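Local structure of halogenase (Chondromyces crocatus, 3E1T) at residues Arg349-Gln360 with Glu471-Gly479. The protein is an FAD-dependent halogenase that probably chlorinates a precursor of the myxobacterial natural product chondrochloren. Sequence-based numbering, arbitrary orientation.
Sequences RRYRREYGNFYQ and ELQHLAMFG
Arg349 sets its carbonyl O 3.8 Å from Ala476 CB, a small methyl that suits so close a crossing and also meets Arg352 CB. The axes of helix segments 349-360 and 471-477 approach to 8.4 Å, with their directions 105° apart. With CG anti to the carbonyl carbon (chi1 -75°), the extended Arg352 chain runs across the Gln473 amide, and NH1 gives OE1 a hydrogen bond of 2.9 Å in the carbonyl plane. Gln473 NE2 returns one to Arg352 O, reaching it from the face opposite Gly356 N. Leu472 CB and CD1 lie over one face of the guanidinium, CB toward its rim, while Glu348 and Asn290 hold NE and NH2. With an alanine here, Gln473 OE1 and Asn290 O would probably lose this donor, Glu348 its salt bridge, and Leu472 the flat group it rests on. Arg353, bent at chi3 (79°), turns NH1 onto a lone pair of Ala476 O, 2.8 Å away, near the helix end. Tyr355, about 10 Å from the bound FAD, offers its ring edge to Gln473 NE2. At Gly356 any CB would collide with Met477 SD, whose methyl CE continues to Asn357 OD1. Helices 340-368 and 467-477 are therefore joined by three directional bonds as well as by apolar packing.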
loop_
_atom_site.group_PDB
_atom_site.type_symbol
_atom_site.label_atom_id
_atom_site.label_comp_id
_atom_site.label_asym_id
_atom_site.label_seq_id
_atom_site.Cartn_x
_atom_site.Cartn_y
_atom_site.Cartn_z
ATOM N N ARG A 349 8.118 -5.103 14.555
ATOM C CA ARG A 349 9.289 -4.242 14.496
ATOM C C ARG A 349 9.708 -3.985 13.045
ATOM O O ARG A 349 9.841 -2.845 12.638
ATOM C CB ARG A 349 10.441 -4.871 15.288
ATOM C CG ARG A 349 11.639 -3.961 15.465
ATOM C CD ARG A 349 12.831 -4.724 16.078
ATOM N NE ARG A 349 13.371 -5.738 15.165
ATOM C CZ ARG A 349 14.316 -5.505 14.250
ATOM N NH1 ARG A 349 14.834 -4.284 14.104
ATOM N NH2 ARG A 349 14.743 -6.494 13.476
ATOM N N ARG A 350 9.883 -5.055 12.275
ATOM C CA ARG A 350 10.236 -4.990 10.859
ATOM C C ARG A 350 9.192 -4.259 10.005
ATOM O O ARG A 350 9.541 -3.470 9.125
ATOM C CB ARG A 350 10.401 -6.404 10.318
ATOM C CG ARG A 350 11.795 -6.829 9.937
ATOM C CD ARG A 350 12.592 -7.287 11.116
ATOM N NE ARG A 350 13.449 -8.410 10.749
ATOM C CZ ARG A 350 14.657 -8.313 10.202
ATOM N NH1 ARG A 350 15.206 -7.125 9.937
ATOM N NH2 ARG A 350 15.322 -9.419 9.924
ATOM N N TYR A 351 7.918 -4.555 10.257
ATOM C CA TYR A 351 6.802 -3.964 9.519
ATOM C C TYR A 351 6.725 -2.443 9.760
ATOM O O TYR A 351 6.576 -1.666 8.811
ATOM C CB TYR A 351 5.500 -4.663 9.934
ATOM C CG TYR A 351 4.239 -4.408 9.083
ATOM C CD1 TYR A 351 4.273 -3.692 7.882
ATOM C CD2 TYR A 351 3.017 -4.939 9.483
ATOM C CE1 TYR A 351 3.107 -3.492 7.120
ATOM C CE2 TYR A 351 1.843 -4.735 8.740
ATOM C CZ TYR A 351 1.898 -4.025 7.557
ATOM O OH TYR A 351 0.739 -3.852 6.828
ATOM N N ARG A 352 6.808 -2.036 11.021
ATOM C CA ARG A 352 6.789 -0.623 11.398
ATOM C C ARG A 352 8.003 0.115 10.804
ATOM O O ARG A 352 7.909 1.291 10.453
ATOM C CB ARG A 352 6.782 -0.465 12.923
ATOM C CG ARG A 352 5.447 -0.777 13.575
ATOM C CD ARG A 352 5.381 -0.433 15.077
ATOM N NE ARG A 352 4.054 -0.785 15.579
ATOM C CZ ARG A 352 2.955 -0.049 15.410
ATOM N NH1 ARG A 352 3.017 1.133 14.802
ATOM N NH2 ARG A 352 1.787 -0.487 15.870
ATOM N N ARG A 353 9.131 -0.584 10.692
ATOM C CA ARG A 353 10.335 -0.001 10.101
ATOM C C ARG A 353 10.117 0.335 8.633
ATOM O O ARG A 353 10.457 1.439 8.204
ATOM C CB ARG A 353 11.547 -0.915 10.272
ATOM C CG ARG A 353 12.113 -0.850 11.656
ATOM C CD ARG A 353 13.040 -2.013 11.984
ATOM N NE ARG A 353 14.383 -1.857 11.428
ATOM C CZ ARG A 353 15.324 -1.049 11.915
ATOM N NH1 ARG A 353 15.084 -0.272 12.963
ATOM N NH2 ARG A 353 16.515 -1.000 11.339
ATOM N N GLU A 354 9.537 -0.601 7.877
ATOM C CA GLU A 354 9.304 -0.387 6.455
ATOM C C GLU A 354 8.175 0.632 6.204
ATOM O O GLU A 354 8.290 1.483 5.314
ATOM C CB GLU A 354 9.030 -1.716 5.738
ATOM C CG GLU A 354 8.890 -1.611 4.209
ATOM C CD GLU A 354 10.224 -1.359 3.452
ATOM O OE1 GLU A 354 11.317 -1.277 4.070
ATOM O OE2 GLU A 354 10.161 -1.249 2.215
ATOM N N TYR A 355 7.098 0.531 6.984
ATOM C CA TYR A 355 5.999 1.504 6.950
ATOM C C TYR A 355 6.502 2.915 7.298
ATOM O O TYR A 355 6.140 3.888 6.620
ATOM C CB TYR A 355 4.870 1.078 7.902
ATOM C CG TYR A 355 3.864 2.157 8.244
ATOM C CD1 TYR A 355 2.776 2.428 7.402
ATOM C CD2 TYR A 355 3.983 2.893 9.427
ATOM C CE1 TYR A 355 1.839 3.428 7.734
ATOM C CE2 TYR A 355 3.059 3.895 9.759
ATOM C CZ TYR A 355 2.005 4.151 8.909
ATOM O OH TYR A 355 1.104 5.118 9.256
ATOM N N GLY A 356 7.317 3.003 8.350
ATOM C CA GLY A 356 7.944 4.250 8.806
ATOM C C GLY A 356 8.868 4.901 7.788
ATOM O O GLY A 356 8.866 6.133 7.620
ATOM N N ASN A 357 9.665 4.079 7.118
ATOM C CA ASN A 357 10.534 4.531 6.033
ATOM C C ASN A 357 9.753 5.221 4.912
ATOM O O ASN A 357 10.147 6.286 4.439
ATOM C CB ASN A 357 11.335 3.358 5.466
ATOM C CG ASN A 357 12.538 2.991 6.336
ATOM O OD1 ASN A 357 12.824 3.655 7.312
ATOM N ND2 ASN A 357 13.230 1.920 5.978
ATOM N N PHE A 358 8.656 4.611 4.489
ATOM C CA PHE A 358 7.800 5.218 3.472
ATOM C C PHE A 358 7.059 6.447 3.990
ATOM O O PHE A 358 6.950 7.450 3.273
ATOM C CB PHE A 358 6.820 4.200 2.897
ATOM C CG PHE A 358 7.386 3.386 1.774
ATOM C CD1 PHE A 358 7.391 3.896 0.465
ATOM C CD2 PHE A 358 7.920 2.125 2.006
ATOM C CE1 PHE A 358 7.919 3.165 -0.591
ATOM C CE2 PHE A 358 8.452 1.378 0.950
ATOM C CZ PHE A 358 8.437 1.892 -0.357
ATOM N N TYR A 359 6.532 6.367 5.212
ATOM C CA TYR A 359 5.828 7.490 5.819
ATOM C C TYR A 359 6.716 8.733 5.837
ATOM O O TYR A 359 6.324 9.797 5.369
ATOM C CB TYR A 359 5.345 7.168 7.250
ATOM C CG TYR A 359 4.305 8.176 7.763
ATOM C CD1 TYR A 359 2.947 7.901 7.670
ATOM C CD2 TYR A 359 4.688 9.413 8.301
ATOM C CE1 TYR A 359 1.993 8.808 8.113
ATOM C CE2 TYR A 359 3.732 10.333 8.754
ATOM C CZ TYR A 359 2.385 10.019 8.650
ATOM O OH TYR A 359 1.413 10.896 9.082
ATOM N N GLN A 360 7.911 8.569 6.386
ATOM C CA GLN A 360 8.870 9.642 6.537
ATOM C C GLN A 360 9.242 10.243 5.203
ATOM O O GLN A 360 9.261 11.463 5.057
ATOM C CB GLN A 360 10.124 9.129 7.242
ATOM C CG GLN A 360 9.919 8.963 8.714
ATOM C CD GLN A 360 9.841 10.296 9.403
ATOM O OE1 GLN A 360 10.866 10.942 9.625
ATOM N NE2 GLN A 360 8.634 10.726 9.740
ATOM N N GLU A 471 5.598 7.008 19.261
ATOM C CA GLU A 471 6.480 6.278 20.167
ATOM C C GLU A 471 6.767 4.860 19.696
ATOM O O GLU A 471 7.927 4.442 19.668
ATOM C CB GLU A 471 5.939 6.285 21.603
ATOM C CG GLU A 471 6.326 7.544 22.378
ATOM C CD GLU A 471 7.840 7.798 22.405
ATOM O OE1 GLU A 471 8.259 8.932 22.071
ATOM O OE2 GLU A 471 8.609 6.865 22.748
ATOM N N LEU A 472 5.714 4.142 19.300
ATOM C CA LEU A 472 5.864 2.813 18.687
ATOM C C LEU A 472 6.773 2.842 17.477
ATOM O O LEU A 472 7.623 1.971 17.311
ATOM C CB LEU A 472 4.502 2.244 18.281
ATOM C CG LEU A 472 3.582 1.934 19.466
ATOM C CD1 LEU A 472 2.136 1.807 19.010
ATOM C CD2 LEU A 472 4.055 0.691 20.202
ATOM N N GLN A 473 6.595 3.852 16.627
ATOM C CA GLN A 473 7.424 3.979 15.434
ATOM C C GLN A 473 8.866 4.314 15.806
ATOM O O GLN A 473 9.789 3.808 15.186
ATOM C CB GLN A 473 6.858 5.028 14.469
ATOM C CG GLN A 473 5.559 4.596 13.758
ATOM C CD GLN A 473 5.746 3.363 12.913
ATOM O OE1 GLN A 473 5.136 2.328 13.179
ATOM N NE2 GLN A 473 6.599 3.457 11.886
ATOM N N HIS A 474 9.048 5.162 16.817
ATOM C CA HIS A 474 10.395 5.528 17.266
ATOM C C HIS A 474 11.126 4.297 17.786
ATOM O O HIS A 474 12.254 4.059 17.407
ATOM C CB HIS A 474 10.379 6.634 18.330
ATOM C CG HIS A 474 11.743 7.172 18.654
ATOM N ND1 HIS A 474 12.635 6.503 19.464
ATOM C CD2 HIS A 474 12.377 8.301 18.251
ATOM C CE1 HIS A 474 13.756 7.199 19.558
ATOM N NE2 HIS A 474 13.626 8.294 18.830
ATOM N N LEU A 475 10.473 3.513 18.637
ATOM C CA LEU A 475 11.073 2.281 19.173
ATOM C C LEU A 475 11.498 1.306 18.058
ATOM O O LEU A 475 12.604 0.754 18.085
ATOM C CB LEU A 475 10.100 1.618 20.159
ATOM C CG LEU A 475 10.638 0.863 21.384
ATOM C CD1 LEU A 475 11.818 1.582 22.068
ATOM C CD2 LEU A 475 9.503 0.599 22.384
ATOM N N ALA A 476 10.628 1.119 17.067
ATOM C CA ALA A 476 10.893 0.191 15.964
ATOM C C ALA A 476 12.015 0.672 15.042
ATOM O O ALA A 476 12.854 -0.120 14.618
ATOM C CB ALA A 476 9.620 -0.063 15.163
ATOM N N MET A 477 12.026 1.968 14.741
ATOM C CA MET A 477 13.004 2.532 13.812
ATOM C C MET A 477 14.257 3.007 14.540
ATOM O O MET A 477 15.341 2.970 13.980
ATOM C CB MET A 477 12.397 3.699 13.036
ATOM C CG MET A 477 11.098 3.375 12.312
ATOM S SD MET A 477 10.342 4.805 11.502
ATOM C CE MET A 477 11.516 5.107 10.170
ATOM N N PHE A 478 14.078 3.416 15.795
ATOM C CA PHE A 478 15.047 4.199 16.576
ATOM C C PHE A 478 15.420 5.522 15.899
ATOM O O PHE A 478 16.571 5.953 15.920
ATOM C CB PHE A 478 16.247 3.356 17.033
ATOM C CG PHE A 478 15.984 2.597 18.301
ATOM C CD1 PHE A 478 15.792 3.276 19.503
ATOM C CD2 PHE A 478 15.893 1.211 18.296
ATOM C CE1 PHE A 478 15.533 2.586 20.689
ATOM C CE2 PHE A 478 15.636 0.509 19.471
ATOM C CZ PHE A 478 15.454 1.195 20.671
ATOM N N GLY A 479 14.400 6.162 15.325
ATOM C CA GLY A 479 14.549 7.356 14.510
ATOM C C GLY A 479 15.226 7.040 13.193
ATOM O O GLY A 479 16.450 6.933 13.134
#